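Long-range contacts in anti-sigma-I factor RsgI2 (Clostridium thermocellum, PDB 4B9P), which probably senses cellulosic polysaccharide through this extracellular family 3 carbohydrate-binding module and, in response, releases and activates the sigma factor SigI2: residues 6-11 with 160-165; 24-29 with 106-111; 38-43 with 92-97; 54-59 with 74-79. One frame throughout, in Å; residues are numbered along the deposited sequence.

Overall arrangement
The module is a beta sandwich of two antiparallel sheets, and the four contacts sample its seams. Interaction 2 lies inside one sheet, pairing strands 25-31 and 104-111. Interactions 1 and 4 each join the two sheets, on opposite sides of the chain's centre, their centres about 21 Å apart. Interaction 3 closes one end, where Phe92 CZ lies 3.9 Å from Ile107 CD1 of interaction 2. Interaction 2 also meets interaction 1 through Leu9 and Ile27, and interaction 4 through Ser109 OG and Tyr58 OH, 2.8 Å apart. A calcium ion lies about 8 Å from the Glu56 side chain of interaction 4 and a zinc ion about 4 Å from that of Arg26 in interaction 2; interactions 1 and 3 lie away from the metal-binding residues.

Interaction 1. Residues 6-11 with 160-165; sequences KIELQA and LYWGIE
Ile7 and Trp162 mark the closest backbone approach, their CA atoms 7.0 Å apart, where strand segments 7-11 and 160-162 run at 61° to each other. No direct hydrogen bond joins the two segments; a single water instead accepts from Ile7 N and donates to Tyr161 O, the water oxygen 2.8 Å from Tyr161 O. The main weight falls on the indole of Trp162, which lies against the first strand with one face covered by Glu8 and Leu9. Leu9 CB sits over the five-membered ring, 3.5 Å from its centroid and 15° off the normal, a CH-pi contact. The backbone Leu9 N lies 3.7 Å above the indole plane; it is buried and has no hydrogen-bonding partner in the model. Trp162 CG is anti to its own backbone N (chi1 177°), which carries the ring across to the strand, while Trp162 NE1 is hydrogen-bonded to Trp149 O. At the far end of the indole, Glu8 CG runs alongside Trp162 CH2 at 4.1 Å, and the Glu8 carboxylate is tied to its own strand by a straight bond from Gln10 NE2 to Glu8 OE2. Ile7 works at the near end: its CD1 nestles against Trp162 CB at 3.8 Å and Tyr161 CB at 3.9 Å. A classic beta bulge in edge strand 159-162 sets Tyr161 and Trp162 together opposite Val154 of strand 152-156. Strand 7-13 lies between 25-31 and 147-148 in the opposing sheet; Trp162 also touches Val148, and Ile7 reaches Val154, so the contact joins the two layers of the sandwich.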
loop_
_atom_site.group_PDB
_atom_site.type_symbol
_atom_site.label_atom_id
_atom_site.label_comp_id
_atom_site.label_asym_id
_atom_site.label_seq_id
_atom_site.Cartn_x
_atom_site.Cartn_y
_atom_site.Cartn_z
ATOM N N LYS A 6 11.558 15.435 -3.318
ATOM C CA LYS A 6 12.014 14.094 -3.646
ATOM C C LYS A 6 11.643 13.150 -2.536
ATOM O O LYS A 6 11.685 13.507 -1.349
ATOM C CB LYS A 6 13.534 14.063 -3.856
ATOM C CG LYS A 6 14.030 12.806 -4.554
ATOM C CD LYS A 6 15.529 12.891 -4.794
ATOM C CE LYS A 6 16.145 11.553 -5.211
ATOM N NZ LYS A 6 17.628 11.560 -4.996
ATOM N N ILE A 7 11.253 11.931 -2.917
ATOM C CA ILE A 7 10.925 10.904 -1.953
ATOM C C ILE A 7 11.604 9.585 -2.330
ATOM O O ILE A 7 12.029 9.404 -3.486
ATOM C CB ILE A 7 9.400 10.672 -1.860
ATOM C CG1 ILE A 7 8.802 10.402 -3.238
ATOM C CG2 ILE A 7 8.744 11.876 -1.153
ATOM C CD1 ILE A 7 7.367 9.998 -3.219
ATOM N N GLU A 8 11.673 8.678 -1.364
ATOM C CA GLU A 8 12.064 7.317 -1.602
ATOM C C GLU A 8 10.991 6.444 -0.973
ATOM O O GLU A 8 10.508 6.754 0.114
ATOM C CB GLU A 8 13.441 7.021 -0.979
ATOM C CG GLU A 8 13.891 5.613 -1.219
ATOM C CD GLU A 8 15.300 5.370 -0.744
ATOM O OE1 GLU A 8 16.231 5.749 -1.487
ATOM O OE2 GLU A 8 15.505 4.787 0.343
ATOM N N LEU A 9 10.630 5.342 -1.628
ATOM C CA LEU A 9 9.619 4.444 -1.108
ATOM C C LEU A 9 10.287 3.094 -0.908
ATOM O O LEU A 9 10.829 2.520 -1.865
ATOM C CB LEU A 9 8.463 4.368 -2.092
ATOM C CG LEU A 9 7.172 3.642 -1.746
ATOM C CD1 LEU A 9 7.321 2.106 -1.669
ATOM C CD2 LEU A 9 6.482 4.252 -0.543
ATOM N N GLN A 10 10.252 2.595 0.332
ATOM C CA GLN A 10 10.726 1.254 0.651
ATOM C C GLN A 10 9.537 0.389 1.021
ATOM O O GLN A 10 8.542 0.901 1.564
ATOM C CB GLN A 10 11.766 1.248 1.766
ATOM C CG GLN A 10 12.960 2.068 1.424
ATOM C CD GLN A 10 14.026 1.974 2.485
ATOM O OE1 GLN A 10 13.899 1.213 3.419
ATOM N NE2 GLN A 10 15.075 2.780 2.368
ATOM N N ALA A 11 9.605 -0.906 0.745
ATOM C CA ALA A 11 8.462 -1.772 1.053
ATOM C C ALA A 11 8.918 -3.214 1.137
ATOM O O ALA A 11 10.004 -3.581 0.651
ATOM C CB ALA A 11 7.404 -1.638 -0.031
ATOM N N LEU A 160 2.721 11.983 -10.225
ATOM C CA LEU A 160 3.564 10.830 -9.900
ATOM C C LEU A 160 4.977 11.267 -9.473
ATOM O O LEU A 160 5.694 11.894 -10.251
ATOM C CB LEU A 160 3.645 9.844 -11.079
ATOM C CG LEU A 160 4.409 8.551 -10.852
ATOM C CD1 LEU A 160 3.683 7.637 -9.897
ATOM C CD2 LEU A 160 4.621 7.841 -12.228
ATOM N N TYR A 161 5.365 10.938 -8.235
ATOM C CA TYR A 161 6.709 11.245 -7.748
ATOM C C TYR A 161 7.563 10.015 -7.482
ATOM O O TYR A 161 8.745 10.156 -7.199
ATOM C CB TYR A 161 6.651 12.086 -6.463
ATOM C CG TYR A 161 6.695 13.556 -6.713
ATOM C CD1 TYR A 161 5.544 14.256 -7.076
ATOM C CD2 TYR A 161 7.897 14.256 -6.629
ATOM C CE1 TYR A 161 5.584 15.620 -7.333
ATOM C CE2 TYR A 161 7.951 15.617 -6.881
ATOM C CZ TYR A 161 6.801 16.304 -7.212
ATOM O OH TYR A 161 6.889 17.647 -7.478
ATOM N N TRP A 162 6.979 8.820 -7.549
ATOM C CA TRP A 162 7.757 7.611 -7.311
ATOM C C TRP A 162 7.093 6.448 -8.001
ATOM O O TRP A 162 5.878 6.309 -7.934
ATOM C CB TRP A 162 7.820 7.281 -5.801
ATOM C CG TRP A 162 8.553 6.013 -5.576
ATOM C CD1 TRP A 162 8.014 4.770 -5.546
ATOM C CD2 TRP A 162 9.965 5.851 -5.422
ATOM N NE1 TRP A 162 9.002 3.821 -5.406
ATOM C CE2 TRP A 162 10.208 4.466 -5.317
ATOM C CE3 TRP A 162 11.039 6.747 -5.339
ATOM C CZ2 TRP A 162 11.477 3.953 -5.137
ATOM C CZ3 TRP A 162 12.311 6.243 -5.173
ATOM C CH2 TRP A 162 12.528 4.865 -5.063
ATOM N N GLY A 163 7.891 5.604 -8.651
ATOM C CA GLY A 163 7.395 4.311 -9.049
ATOM C C GLY A 163 6.995 4.230 -10.499
ATOM O O GLY A 163 6.983 5.213 -11.245
ATOM N N ILE A 164 6.675 3.002 -10.897
ATOM C CA ILE A 164 6.316 2.676 -12.264
ATOM C C ILE A 164 4.919 2.094 -12.261
ATOM O O ILE A 164 4.668 1.072 -11.629
ATOM C CB ILE A 164 7.296 1.668 -12.836
ATOM C CG1 ILE A 164 8.723 2.203 -12.722
ATOM C CG2 ILE A 164 6.936 1.305 -14.297
ATOM C CD1 ILE A 164 9.764 1.249 -13.179
ATOM N N GLU A 165 4.002 2.735 -12.982
ATOM C CA GLU A 165 2.636 2.237 -13.107
ATOM C C GLU A 165 2.605 0.907 -13.847
ATOM O O GLU A 165 3.440 0.659 -14.714
ATOM C CB GLU A 165 1.836 3.226 -13.943
ATOM C CG GLU A 165 1.846 4.612 -13.404
ATOM C CD GLU A 165 0.816 4.785 -12.371
ATOM O OE1 GLU A 165 0.418 3.742 -11.786
ATOM O OE2 GLU A 165 0.393 5.946 -12.147
HETATM O O HOH W 1 10.772 11.670 -5.934
#

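Interaction 2. Residues 24-29 with 106-111; sequences QPRIKL and EIISRI
Arg26 pairs with Ile108, Ile27 with Ile107 and Lys28 with Glu106 in an antiparallel arrangement, the strand axes 4.7 Å apart and 168° between their directions. Ile27 and Ile107 form the hydrogen-bonded pair, Ile27 N donating to Ile107 O and Ile107 N to Ile27 O, the latter at 2.8 Å. Toward Pro25 the pairing slackens: Ser109 N reaches Pro25 O only in a weak bond of 3.4 Å, and a water settles beside it, donating to Pro25 O and Ile107 O and accepting from Ser109 OG, which is also hydrogen-bonded to Tyr58 OH. On the face carrying Arg26 and Ile108, Arg26 CG lies beside its backbone N (chi1 -64°) and the chain then extends to NE, which lays it along Ile108, pointing the same way. Ile108 CG2 touches Arg26 NE at 3.7 Å, and Ile108 CD1 lies over the centre of the Arg26 guanidinium, 4.1 Å above its plane. A second water sits in that plane at the edge, accepting from Arg26 NE and donating to Ser109 O; Arg26 NH1 is bonded to Tyr12 OH. A bound zinc ion lies about 4 Å from the Arg26 side chain. At the far end, Gln24 NE2 rests on Arg110 CD at 3.8 Å. Their polar ends are held elsewhere, Gln24 by Glu22 and His14, Arg110 by Asp61 and the carbonyl of Leu117. Pro25 CD meets Ile111 CD1. Strand 7-13 flanks 25-31 and strand 56-63 flanks 104-111, while Ile27 and Ile107 press on Ile90 of strand 84-92 in the opposing sheet.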
loop_
_atom_site.group_PDB
_atom_site.type_symbol
_atom_site.label_atom_id
_atom_site.label_comp_id
_atom_site.label_asym_id
_atom_site.label_seq_id
_atom_site.Cartn_x
_atom_site.Cartn_y
_atom_site.Cartn_z
ATOM N N GLN A 24 -0.234 -8.315 3.106
ATOM C CA GLN A 24 0.453 -7.598 4.181
ATOM C C GLN A 24 1.618 -6.774 3.633
ATOM O O GLN A 24 2.773 -7.007 3.958
ATOM C CB GLN A 24 0.946 -8.573 5.246
ATOM C CG GLN A 24 -0.203 -9.117 6.071
ATOM C CD GLN A 24 0.270 -9.685 7.396
ATOM O OE1 GLN A 24 1.480 -9.678 7.704
ATOM N NE2 GLN A 24 -0.663 -10.190 8.175
ATOM N N PRO A 25 1.316 -5.761 2.813
ATOM C CA PRO A 25 2.370 -4.820 2.413
ATOM C C PRO A 25 2.772 -3.917 3.571
ATOM O O PRO A 25 1.908 -3.407 4.324
ATOM C CB PRO A 25 1.689 -4.019 1.290
ATOM C CG PRO A 25 0.271 -3.982 1.700
ATOM C CD PRO A 25 -0.012 -5.315 2.356
ATOM N N ARG A 26 4.080 -3.755 3.746
ATOM C CA ARG A 26 4.616 -2.818 4.717
ATOM C C ARG A 26 5.388 -1.772 3.938
ATOM O O ARG A 26 6.173 -2.137 3.054
ATOM C CB ARG A 26 5.507 -3.547 5.705
ATOM C CG ARG A 26 4.685 -4.547 6.495
ATOM C CD ARG A 26 5.422 -5.172 7.604
ATOM N NE ARG A 26 4.475 -5.872 8.462
ATOM C CZ ARG A 26 4.799 -6.350 9.652
ATOM N NH1 ARG A 26 6.044 -6.242 10.089
ATOM N NH2 ARG A 26 3.887 -6.939 10.399
ATOM N N ILE A 27 5.167 -0.491 4.252
ATOM C CA ILE A 27 5.670 0.588 3.428
ATOM C C ILE A 27 6.329 1.644 4.295
ATOM O O ILE A 27 5.850 1.951 5.384
ATOM C CB ILE A 27 4.485 1.171 2.625
ATOM C CG1 ILE A 27 3.951 0.104 1.625
ATOM C CG2 ILE A 27 4.862 2.411 1.895
ATOM C CD1 ILE A 27 2.556 0.416 1.022
ATOM N N LYS A 28 7.419 2.207 3.791
ATOM C CA LYS A 28 8.117 3.302 4.446
ATOM C C LYS A 28 8.312 4.391 3.394
ATOM O O LYS A 28 8.977 4.146 2.369
ATOM C CB LYS A 28 9.439 2.816 5.021
ATOM C CG LYS A 28 10.226 3.803 5.811
ATOM C CD LYS A 28 11.416 3.103 6.515
ATOM C CE LYS A 28 12.340 4.090 7.162
ATOM N NZ LYS A 28 13.575 3.486 7.745
ATOM N N LEU A 29 7.703 5.541 3.620
ATOM C CA LEU A 29 7.830 6.673 2.720
ATOM C C LEU A 29 8.775 7.670 3.333
ATOM O O LEU A 29 8.536 8.135 4.464
ATOM C CB LEU A 29 6.482 7.354 2.574
ATOM C CG LEU A 29 6.416 8.675 1.826
ATOM C CD1 LEU A 29 6.749 8.470 0.362
ATOM C CD2 LEU A 29 5.045 9.338 2.009
ATOM N N GLU A 106 6.064 5.139 8.347
ATOM C CA GLU A 106 6.007 3.691 8.174
ATOM C C GLU A 106 4.562 3.251 8.416
ATOM O O GLU A 106 3.939 3.683 9.386
ATOM C CB GLU A 106 6.954 3.015 9.166
ATOM C CG GLU A 106 7.016 1.502 8.999
ATOM C CD GLU A 106 8.002 0.834 9.957
ATOM O OE1 GLU A 106 8.791 1.566 10.613
ATOM O OE2 GLU A 106 7.984 -0.415 10.053
ATOM N N ILE A 107 4.052 2.394 7.528
ATOM C CA ILE A 107 2.660 1.964 7.569
ATOM C C ILE A 107 2.621 0.462 7.444
ATOM O O ILE A 107 3.115 -0.089 6.449
ATOM C CB ILE A 107 1.830 2.601 6.439
ATOM C CG1 ILE A 107 2.003 4.118 6.485
ATOM C CG2 ILE A 107 0.350 2.211 6.580
ATOM C CD1 ILE A 107 1.362 4.829 5.392
ATOM N N ILE A 108 1.999 -0.195 8.424
ATOM C CA ILE A 108 1.800 -1.641 8.419
ATOM C C ILE A 108 0.318 -1.868 8.135
ATOM O O ILE A 108 -0.510 -1.403 8.915
ATOM C CB ILE A 108 2.200 -2.226 9.793
ATOM C CG1 ILE A 108 3.704 -2.046 10.044
ATOM C CG2 ILE A 108 1.809 -3.701 9.876
ATOM C CD1 ILE A 108 4.193 -2.650 11.306
ATOM N N SER A 109 -0.001 -2.580 7.046
ATOM C CA SER A 109 -1.374 -2.757 6.605
ATOM C C SER A 109 -1.735 -4.201 6.439
ATOM O O SER A 109 -0.877 -5.056 6.225
ATOM C CB SER A 109 -1.571 -2.103 5.244
ATOM O OG SER A 109 -1.210 -0.730 5.261
ATOM N N ARG A 110 -3.037 -4.449 6.501
ATOM C CA ARG A 110 -3.610 -5.752 6.151
ATOM C C ARG A 110 -4.807 -5.510 5.266
ATOM O O ARG A 110 -5.631 -4.662 5.578
ATOM C CB ARG A 110 -4.031 -6.535 7.413
ATOM C CG ARG A 110 -2.875 -6.872 8.329
ATOM C CD ARG A 110 -3.313 -7.833 9.405
ATOM N NE ARG A 110 -4.247 -7.164 10.258
ATOM C CZ ARG A 110 -5.385 -7.663 10.730
ATOM N NH1 ARG A 110 -5.809 -8.899 10.438
ATOM N NH2 ARG A 110 -6.097 -6.884 11.516
ATOM N N ILE A 111 -4.953 -6.317 4.220
ATOM C CA ILE A 111 -6.063 -6.173 3.282
ATOM C C ILE A 111 -6.602 -7.572 2.969
ATOM O O ILE A 111 -5.853 -8.504 2.691
ATOM C CB ILE A 111 -5.607 -5.514 1.925
ATOM C CG1 ILE A 111 -5.038 -4.101 2.197
ATOM C CG2 ILE A 111 -6.733 -5.445 0.898
ATOM C CD1 ILE A 111 -3.542 -4.074 2.286
HETATM O O HOH W 2 1.335 -0.701 4.326
HETATM O O HOH W 3 1.508 -6.118 7.522
#

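Interaction 3. Residues 38-43 with 92-97; sequences TLSEVK and FTNSAG
Leu39 and Phe92 form the tight half of this contact. Leu39 CD2 stands above the phenyl centroid at 4.0 Å, just 3° off the normal, in a CH-pi contact, while the Leu39 carbonyl oxygen lies 3.2 Å from Phe92 CD2. At the ring's edge, in its plane, comes Val42 O, and Val42 CG1 touches Phe92 CE2 at 4.0 Å. Leu39 N donates to Gly97 O across 3.0 Å, and Leu39 CB packs on Ala96 CB. The motifs are a 3-10 segment, 39-41, set against a type I turn from Thr93 to Ala96, where strands 42-48 and 84-92 of one sheet of the sandwich meet their connections; Phe92 points into the interior, onto Val105 and Ile107 of the other sheet. The rest of the contact is largely water-mediated. Ser40 CB rests on Thr93 O at 3.5 Å, but its hydroxyl, placed between the backbone N and carbonyl carbon (chi1 65°), shares a water with Asn94 O, to which the water donates. Another water joins Ser40 N to Gly97 O. A third accepts from Phe92 N and from Lys43 NZ, the water 2.9 Å from Lys43 NZ, close to the carbonyls of Ser40 and Val42.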
loop_
_atom_site.group_PDB
_atom_site.type_symbol
_atom_site.label_atom_id
_atom_site.label_comp_id
_atom_site.label_asym_id
_atom_site.label_seq_id
_atom_site.Cartn_x
_atom_site.Cartn_y
_atom_site.Cartn_z
ATOM N N THR A 38 3.211 18.044 2.410
ATOM C CA THR A 38 1.977 17.937 3.180
ATOM C C THR A 38 1.390 16.524 2.992
ATOM O O THR A 38 1.044 16.138 1.872
ATOM C CB THR A 38 0.978 19.013 2.705
ATOM O OG1 THR A 38 1.560 20.303 2.931
ATOM C CG2 THR A 38 -0.379 18.897 3.431
ATOM N N LEU A 39 1.261 15.750 4.079
ATOM C CA LEU A 39 0.916 14.346 3.942
ATOM C C LEU A 39 -0.462 14.139 3.328
ATOM O O LEU A 39 -0.660 13.194 2.591
ATOM C CB LEU A 39 1.028 13.634 5.281
ATOM C CG LEU A 39 2.463 13.331 5.696
ATOM C CD1 LEU A 39 2.439 12.898 7.128
ATOM C CD2 LEU A 39 3.073 12.223 4.812
ATOM N N SER A 40 -1.427 15.005 3.626
ATOM C CA SER A 40 -2.764 14.826 3.071
ATOM C C SER A 40 -2.763 14.847 1.534
ATOM O O SER A 40 -3.697 14.346 0.913
ATOM C CB SER A 40 -3.734 15.868 3.622
ATOM O OG SER A 40 -3.346 17.166 3.187
ATOM N N GLU A 41 -1.741 15.459 0.928
ATOM C CA GLU A 41 -1.591 15.484 -0.535
ATOM C C GLU A 41 -0.964 14.228 -1.147
ATOM O O GLU A 41 -0.875 14.134 -2.370
ATOM C CB GLU A 41 -0.769 16.704 -0.943
ATOM C CG GLU A 41 -1.497 18.031 -0.647
ATOM C CD GLU A 41 -2.782 18.153 -1.488
ATOM O OE1 GLU A 41 -2.676 18.282 -2.728
ATOM O OE2 GLU A 41 -3.902 18.075 -0.923
ATOM N N VAL A 42 -0.566 13.282 -0.309
ATOM C CA VAL A 42 0.187 12.118 -0.784
ATOM C C VAL A 42 -0.730 10.909 -0.871
ATOM O O VAL A 42 -1.503 10.652 0.066
ATOM C CB VAL A 42 1.305 11.770 0.202
ATOM C CG1 VAL A 42 2.054 10.530 -0.239
ATOM C CG2 VAL A 42 2.256 12.947 0.299
ATOM N N LYS A 43 -0.656 10.177 -1.977
ATOM C CA LYS A 43 -1.361 8.896 -2.129
ATOM C C LYS A 43 -0.327 7.858 -2.542
ATOM O O LYS A 43 0.582 8.128 -3.339
ATOM C CB LYS A 43 -2.422 8.999 -3.218
ATOM C CG LYS A 43 -3.492 10.046 -2.969
ATOM C CD LYS A 43 -4.324 9.767 -1.735
ATOM C CE LYS A 43 -5.374 10.863 -1.537
ATOM N NZ LYS A 43 -6.108 10.681 -0.251
ATOM N N PHE A 92 -3.495 10.013 3.786
ATOM C CA PHE A 92 -3.286 10.586 5.104
ATOM C C PHE A 92 -4.389 11.578 5.366
ATOM O O PHE A 92 -4.895 12.236 4.446
ATOM C CB PHE A 92 -1.931 11.290 5.107
ATOM C CG PHE A 92 -0.801 10.350 4.830
ATOM C CD1 PHE A 92 -0.203 9.654 5.850
ATOM C CD2 PHE A 92 -0.391 10.108 3.523
ATOM C CE1 PHE A 92 0.802 8.746 5.583
ATOM C CE2 PHE A 92 0.619 9.200 3.273
ATOM C CZ PHE A 92 1.193 8.530 4.292
ATOM N N THR A 93 -4.752 11.752 6.630
ATOM C CA THR A 93 -5.844 12.678 6.938
ATOM C C THR A 93 -5.377 14.124 6.817
ATOM O O THR A 93 -4.171 14.424 6.784
ATOM C CB THR A 93 -6.373 12.458 8.331
ATOM O OG1 THR A 93 -5.287 12.709 9.239
ATOM C CG2 THR A 93 -6.934 11.041 8.493
ATOM N N ASN A 94 -6.349 15.028 6.780
ATOM C CA ASN A 94 -6.084 16.438 6.588
ATOM C C ASN A 94 -5.182 16.948 7.711
ATOM O O ASN A 94 -4.408 17.878 7.506
ATOM C CB ASN A 94 -7.409 17.197 6.550
ATOM C CG ASN A 94 -7.243 18.598 6.088
ATOM O OD1 ASN A 94 -6.615 18.836 5.057
ATOM N ND2 ASN A 94 -7.774 19.556 6.853
ATOM N N SER A 95 -5.301 16.358 8.901
ATOM C CA SER A 95 -4.549 16.765 10.077
ATOM C C SER A 95 -3.295 15.892 10.334
ATOM O O SER A 95 -2.694 15.959 11.401
ATOM C CB SER A 95 -5.497 16.792 11.263
ATOM O OG SER A 95 -6.366 17.941 11.211
ATOM N N ALA A 96 -2.873 15.101 9.354
ATOM C CA ALA A 96 -1.683 14.268 9.506
ATOM C C ALA A 96 -0.385 15.069 9.588
ATOM O O ALA A 96 0.621 14.554 10.043
ATOM C CB ALA A 96 -1.583 13.273 8.373
ATOM N N GLY A 97 -0.387 16.311 9.110
ATOM C CA GLY A 97 0.762 17.188 9.243
ATOM C C GLY A 97 1.682 17.114 8.035
ATOM O O GLY A 97 1.313 16.719 6.931
HETATM O O HOH W 4 -3.779 11.546 1.267
HETATM O O HOH W 5 -1.375 16.572 6.060
HETATM O O HOH W 6 -3.250 18.882 5.313
#

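Interaction 4. Residues 54-59 with 74-79; sequences INEIYT and VVQMSN
Glu56 and Val74 meet across two strand segments, 56-59 and 74-77, whose axes come no closer than 7.9 Å and run 136° apart; no hydrogen bond links them directly. The Glu56 side chain leaves the backbone with CG beside its own N and anti to the carbonyl carbon (chi1 -65°), and then extends nearly straight, crossing Val74 at about a right angle. Its first carbon, CB, lies 4.2 Å from Val74 CG1. CG and CD carry the chain past this methyl without closer contact. At the tip the two carboxylate oxygens part company. Glu56 OE1 comes back to within 4.1 Å of Val74 CG1 and accepts a bond from a water at 2.7 Å; that water in turn accepts from Gln76 NE2, although Gln76 has a second conformer, which makes this bridge doubtful. OE2 is gripped by two hydroxyls, those of Tyr131 and Tyr48, which hold the group in place. The second Val74 methyl, CG2, rests lightly on the Ile57-Tyr58 peptide, 4.1 Å from Ile57 C and 4.2 Å from Tyr58 N. Tyr58 CB adds a looser touch to Val74 CG2 at 4.4 Å, while its hydroxyl is bonded to Ser109 OG. The Glu56 side chain is about 8 Å from the bound calcium ion. Strands 56-63 and 70-81 are each an edge strand of their sheet; Val74 also touches Ile111 of 104-111, and Tyr58 reaches Val88 and Ile90 of 84-92, in a light surface contact that brings the edge strands of the two sheets together.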
loop_
_atom_site.group_PDB
_atom_site.type_symbol
_atom_site.label_atom_id
_atom_site.label_comp_id
_atom_site.label_asym_id
_atom_site.label_seq_id
_atom_site.Cartn_x
_atom_site.Cartn_y
_atom_site.Cartn_z
ATOM N N ILE A 54 -13.783 -11.501 -1.978
ATOM C CA ILE A 54 -14.878 -10.546 -1.770
ATOM C C ILE A 54 -14.784 -9.938 -0.360
ATOM O O ILE A 54 -13.965 -10.381 0.459
ATOM C CB ILE A 54 -16.247 -11.231 -2.011
ATOM C CG1 ILE A 54 -16.478 -12.376 -1.008
ATOM C CG2 ILE A 54 -16.367 -11.645 -3.475
ATOM C CD1 ILE A 54 -17.914 -12.925 -1.030
ATOM N N ASN A 55 -15.646 -8.962 -0.059
ATOM C CA ASN A 55 -15.644 -8.251 1.234
ATOM C C ASN A 55 -14.290 -7.611 1.520
ATOM O O ASN A 55 -13.869 -7.551 2.685
ATOM C CB ASN A 55 -15.988 -9.160 2.419
ATOM C CG ASN A 55 -17.230 -9.979 2.228
ATOM O OD1 ASN A 55 -18.249 -9.509 1.709
ATOM N ND2 ASN A 55 -17.191 -11.212 2.718
ATOM N N GLU A 56 -13.598 -7.143 0.491
ATOM C CA GLU A 56 -12.231 -6.666 0.729
ATOM C C GLU A 56 -12.245 -5.371 1.535
ATOM O O GLU A 56 -12.903 -4.417 1.150
ATOM C CB GLU A 56 -11.540 -6.429 -0.582
ATOM C CG GLU A 56 -11.314 -7.658 -1.419
ATOM C CD GLU A 56 -10.519 -7.259 -2.645
ATOM O OE1 GLU A 56 -11.149 -6.807 -3.642
ATOM O OE2 GLU A 56 -9.260 -7.263 -2.608
ATOM N N ILE A 57 -11.473 -5.334 2.624
ATOM C CA ILE A 57 -11.337 -4.148 3.456
ATOM C C ILE A 57 -9.858 -3.890 3.686
ATOM O O ILE A 57 -9.007 -4.786 3.544
ATOM C CB ILE A 57 -12.086 -4.308 4.813
ATOM C CG1 ILE A 57 -11.469 -5.431 5.647
ATOM C CG2 ILE A 57 -13.603 -4.479 4.583
ATOM C CD1 ILE A 57 -11.907 -5.389 7.109
ATOM N N TYR A 58 -9.563 -2.661 4.064
ATOM C CA TYR A 58 -8.236 -2.231 4.426
ATOM C C TYR A 58 -8.206 -1.943 5.925
ATOM O O TYR A 58 -9.125 -1.295 6.457
ATOM C CB TYR A 58 -7.918 -0.889 3.691
ATOM C CG TYR A 58 -6.637 -0.265 4.194
ATOM C CD1 TYR A 58 -5.425 -0.652 3.664
ATOM C CD2 TYR A 58 -6.647 0.635 5.270
ATOM C CE1 TYR A 58 -4.216 -0.126 4.144
ATOM C CE2 TYR A 58 -5.473 1.167 5.755
ATOM C CZ TYR A 58 -4.266 0.753 5.221
ATOM O OH TYR A 58 -3.097 1.227 5.745
ATOM N N THR A 59 -7.131 -2.349 6.596
ATOM C CA THR A 59 -6.896 -1.854 7.919
ATOM C C THR A 59 -5.417 -1.486 8.092
ATOM O O THR A 59 -4.528 -2.151 7.554
ATOM C CB THR A 59 -7.379 -2.818 9.002
ATOM O OG1 THR A 59 -7.331 -2.179 10.293
ATOM C CG2 THR A 59 -6.568 -4.066 9.002
ATOM N N VAL A 74 -9.770 0.330 -0.823
ATOM C CA VAL A 74 -9.601 -0.642 -1.861
ATOM C C VAL A 74 -10.322 -0.135 -3.095
ATOM O O VAL A 74 -11.527 0.139 -3.028
ATOM C CB VAL A 74 -10.149 -1.999 -1.391
ATOM C CG1 VAL A 74 -10.119 -3.019 -2.533
ATOM C CG2 VAL A 74 -9.412 -2.480 -0.106
ATOM N N VAL A 75 -9.613 -0.049 -4.220
ATOM C CA VAL A 75 -10.191 0.505 -5.441
ATOM C C VAL A 75 -10.137 -0.534 -6.545
ATOM O O VAL A 75 -9.100 -1.125 -6.789
ATOM C CB VAL A 75 -9.387 1.742 -5.866
ATOM C CG1 VAL A 75 -9.992 2.364 -7.129
ATOM C CG2 VAL A 75 -9.326 2.770 -4.711
ATOM N N GLN A 76 -11.265 -0.717 -7.203
ATOM C CA GLN A 76 -11.317 -1.520 -8.409
ATOM C C GLN A 76 -10.912 -0.645 -9.609
ATOM O O GLN A 76 -11.334 0.515 -9.723
ATOM C CB GLN A 76 -12.724 -2.104 -8.591
ATOM C CG GLN A 76 -13.081 -3.180 -7.560
ATOM C CD GLN A 76 -13.496 -2.620 -6.198
ATOM O OE1 GLN A 76 -14.406 -1.786 -6.118
ATOM N NE2 GLN A 76 -12.855 -3.087 -5.129
ATOM N N MET A 77 -10.061 -1.178 -10.474
ATOM C CA MET A 77 -9.594 -0.421 -11.633
ATOM C C MET A 77 -10.567 -0.490 -12.777
ATOM O O MET A 77 -10.905 -1.579 -13.254
ATOM C CB MET A 77 -8.232 -0.953 -12.087
ATOM C CG MET A 77 -7.140 -0.550 -11.117
ATOM S SD MET A 77 -5.578 -1.408 -11.382
ATOM C CE MET A 77 -5.084 -0.691 -12.989
ATOM N N SER A 78 -10.997 0.677 -13.251
ATOM C CA SER A 78 -11.831 0.725 -14.430
ATOM C C SER A 78 -11.087 0.201 -15.667
ATOM O O SER A 78 -11.700 -0.373 -16.568
ATOM C CB SER A 78 -12.304 2.163 -14.667
ATOM O OG SER A 78 -13.065 2.662 -13.563
ATOM N N ASN A 79 -9.766 0.362 -15.689
ATOM C CA ASN A 79 -8.968 -0.013 -16.841
ATOM C C ASN A 79 -7.858 -0.974 -16.404
ATOM O O ASN A 79 -6.686 -0.614 -16.299
ATOM C CB ASN A 79 -8.360 1.249 -17.474
ATOM C CG ASN A 79 -9.414 2.222 -17.891
ATOM O OD1 ASN A 79 -10.223 1.938 -18.766
ATOM N ND2 ASN A 79 -9.437 3.380 -17.238
HETATM O O HOH W 7 -10.705 -4.846 -5.417
#